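Local coordinates for ActII protein (Streptomyces coelicolor, PDB 2OPT) that binds actinorhodin and its biosynthetic precursor (S)-DNPA and, as a TetR-family repressor, probably binds DNA to control transcription, at residues A[73-78]-A[119-124]. Numbering follows the deposited sequence.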
loop_
_atom_site.group_PDB
_atom_site.type_symbol
_atom_site.label_atom_id
_atom_site.label_comp_id
_atom_site.label_asym_id
_atom_site.label_seq_id
_atom_site.Cartn_x
_atom_site.Cartn_y
_atom_site.Cartn_z
ATOM N N GLY A 73 -23.843 -16.838 -8.125
ATOM C CA GLY A 73 -23.290 -17.956 -7.398
ATOM C C GLY A 73 -21.802 -18.165 -7.453
ATOM O O GLY A 73 -21.303 -19.058 -6.772
ATOM N N ARG A 74 -21.078 -17.375 -8.265
ATOM C CA ARG A 74 -19.611 -17.441 -8.280
ATOM C C ARG A 74 -18.939 -16.163 -7.838
ATOM O O ARG A 74 -17.800 -15.914 -8.245
ATOM C CB ARG A 74 -19.038 -17.773 -9.670
ATOM C CG ARG A 74 -19.277 -19.186 -10.130
ATOM C CD ARG A 74 -18.133 -19.757 -10.965
ATOM N NE ARG A 74 -17.514 -18.809 -11.892
ATOM C CZ ARG A 74 -16.222 -18.477 -11.870
ATOM N NH1 ARG A 74 -15.768 -17.620 -12.749
ATOM N NH2 ARG A 74 -15.372 -19.004 -10.987
ATOM N N TRP A 75 -19.616 -15.342 -7.046
ATOM C CA TRP A 75 -19.098 -13.984 -6.790
ATOM C C TRP A 75 -17.670 -13.990 -6.252
ATOM O O TRP A 75 -16.780 -13.358 -6.813
ATOM C CB TRP A 75 -20.023 -13.228 -5.846
ATOM C CG TRP A 75 -19.666 -11.778 -5.638
ATOM C CD1 TRP A 75 -19.999 -10.754 -6.454
ATOM C CD2 TRP A 75 -18.934 -11.192 -4.532
ATOM N NE1 TRP A 75 -19.517 -9.561 -5.949
ATOM C CE2 TRP A 75 -18.857 -9.802 -4.772
ATOM C CE3 TRP A 75 -18.314 -11.709 -3.386
ATOM C CZ2 TRP A 75 -18.207 -8.911 -3.889
ATOM C CZ3 TRP A 75 -17.652 -10.854 -2.532
ATOM C CH2 TRP A 75 -17.635 -9.446 -2.753
ATOM N N ALA A 76 -17.431 -14.742 -5.189
ATOM C CA ALA A 76 -16.169 -14.655 -4.455
ATOM C C ALA A 76 -14.977 -15.057 -5.331
ATOM O O ALA A 76 -13.925 -14.420 -5.287
ATOM C CB ALA A 76 -16.209 -15.506 -3.229
ATOM N N GLU A 77 -15.129 -16.142 -6.089
ATOM C CA GLU A 77 -14.085 -16.589 -6.958
ATOM C C GLU A 77 -13.875 -15.625 -8.150
ATOM O O GLU A 77 -12.793 -15.525 -8.657
ATOM C CB GLU A 77 -14.383 -18.018 -7.410
ATOM C CG GLU A 77 -14.369 -19.023 -6.256
ATOM C CD GLU A 77 -12.954 -19.256 -5.663
ATOM O OE1 GLU A 77 -12.036 -19.637 -6.426
ATOM O OE2 GLU A 77 -12.768 -19.078 -4.436
ATOM N N GLN A 78 -14.925 -14.921 -8.591
ATOM C CA GLN A 78 -14.762 -13.952 -9.682
ATOM C C GLN A 78 -13.961 -12.718 -9.226
ATOM O O GLN A 78 -13.195 -12.133 -9.992
ATOM C CB GLN A 78 -16.121 -13.525 -10.230
ATOM C CG GLN A 78 -16.734 -14.513 -11.143
ATOM C CD GLN A 78 -17.880 -13.945 -11.937
ATOM O OE1 GLN A 78 -18.851 -13.424 -11.385
ATOM N NE2 GLN A 78 -17.826 -14.144 -13.238
ATOM N N ASN A 119 -19.537 -2.986 -11.169
ATOM C CA ASN A 119 -20.646 -3.836 -11.525
ATOM C C ASN A 119 -20.541 -5.151 -10.761
ATOM O O ASN A 119 -21.538 -5.612 -10.175
ATOM C CB ASN A 119 -20.738 -4.062 -13.049
ATOM C CG ASN A 119 -22.125 -4.485 -13.490
ATOM O OD1 ASN A 119 -23.118 -3.908 -13.088
ATOM N ND2 ASN A 119 -22.191 -5.477 -14.344
ATOM N N LEU A 120 -19.357 -5.766 -10.755
ATOM C CA LEU A 120 -19.194 -7.088 -10.109
ATOM C C LEU A 120 -19.416 -7.007 -8.596
ATOM O O LEU A 120 -20.086 -7.854 -8.001
ATOM C CB LEU A 120 -17.787 -7.631 -10.343
ATOM C CG LEU A 120 -17.426 -9.072 -9.890
ATOM C CD1 LEU A 120 -18.418 -10.115 -10.395
ATOM C CD2 LEU A 120 -15.997 -9.446 -10.292
ATOM N N LEU A 121 -18.807 -6.010 -7.978
ATOM C CA LEU A 121 -18.910 -5.819 -6.517
ATOM C C LEU A 121 -20.347 -5.621 -6.054
ATOM O O LEU A 121 -20.826 -6.328 -5.171
ATOM C CB LEU A 121 -17.998 -4.689 -6.042
ATOM C CG LEU A 121 -16.484 -4.945 -6.221
ATOM C CD1 LEU A 121 -15.645 -3.659 -6.041
ATOM C CD2 LEU A 121 -15.915 -6.103 -5.380
ATOM N N ARG A 122 -21.055 -4.697 -6.676
ATOM C CA ARG A 122 -22.483 -4.522 -6.414
ATOM C C ARG A 122 -23.363 -5.737 -6.685
ATOM O O ARG A 122 -24.350 -5.967 -5.993
ATOM C CB ARG A 122 -23.029 -3.314 -7.176
ATOM C CG ARG A 122 -22.323 -2.040 -6.803
ATOM C CD ARG A 122 -23.297 -0.976 -6.445
ATOM N NE ARG A 122 -23.638 -0.241 -7.632
ATOM C CZ ARG A 122 -24.684 0.564 -7.787
ATOM N NH1 ARG A 122 -25.548 0.782 -6.789
ATOM N NH2 ARG A 122 -24.851 1.144 -8.977
ATOM N N SER A 123 -23.045 -6.498 -7.714
ATOM C CA SER A 123 -23.791 -7.706 -8.016
ATOM C C SER A 123 -23.755 -8.682 -6.842
ATOM O O SER A 123 -24.611 -9.524 -6.733
ATOM C CB SER A 123 -23.250 -8.366 -9.264
ATOM O OG SER A 123 -22.106 -9.113 -8.920
ATOM N N GLY A 124 -22.768 -8.550 -5.959
ATOM C CA GLY A 124 -22.690 -9.385 -4.778
ATOM C C GLY A 124 -23.445 -8.859 -3.576
ATOM O O GLY A 124 -23.278 -9.365 -2.464
#
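The backbones of W75 and G124 approach to 6.2 Å between their CA atoms, where the first turn of helix 75-92 meets the C-terminal end of helix 108-123. This joins two helices of the all-helical, TetR-type C-terminal domain. W75 carries the contact: chi1 of -174° sets CG trans to the main-chain nitrogen and carries the indole across to the end of the other helix, and NE1 donates a 2.7 Å hydrogen bond to L120 O. The bond is bent, 142° at the hydrogen; the oxygen lies close to the indole plane, whereas NE1 stands above the carbonyl plane. S123 OG donates to the same oxygen from the opposite face, so two side chains grip a carbonyl in the last turn of the helix. G124 CA sits over one face of the indole in a CH-pi contact, 3.6 Å from the centroid of the five-membered ring. Farther along, L121 CD2 packs against W75 CZ2, while I209 and L213 of helix 197-219 also touch the W75 side chain. Q78 lies across L120; its amide is tied to the preceding loop, OE1 accepting from E71 N and NE2 donating to E69 O, and OE1 lies 3.5 Å from L120 CD1.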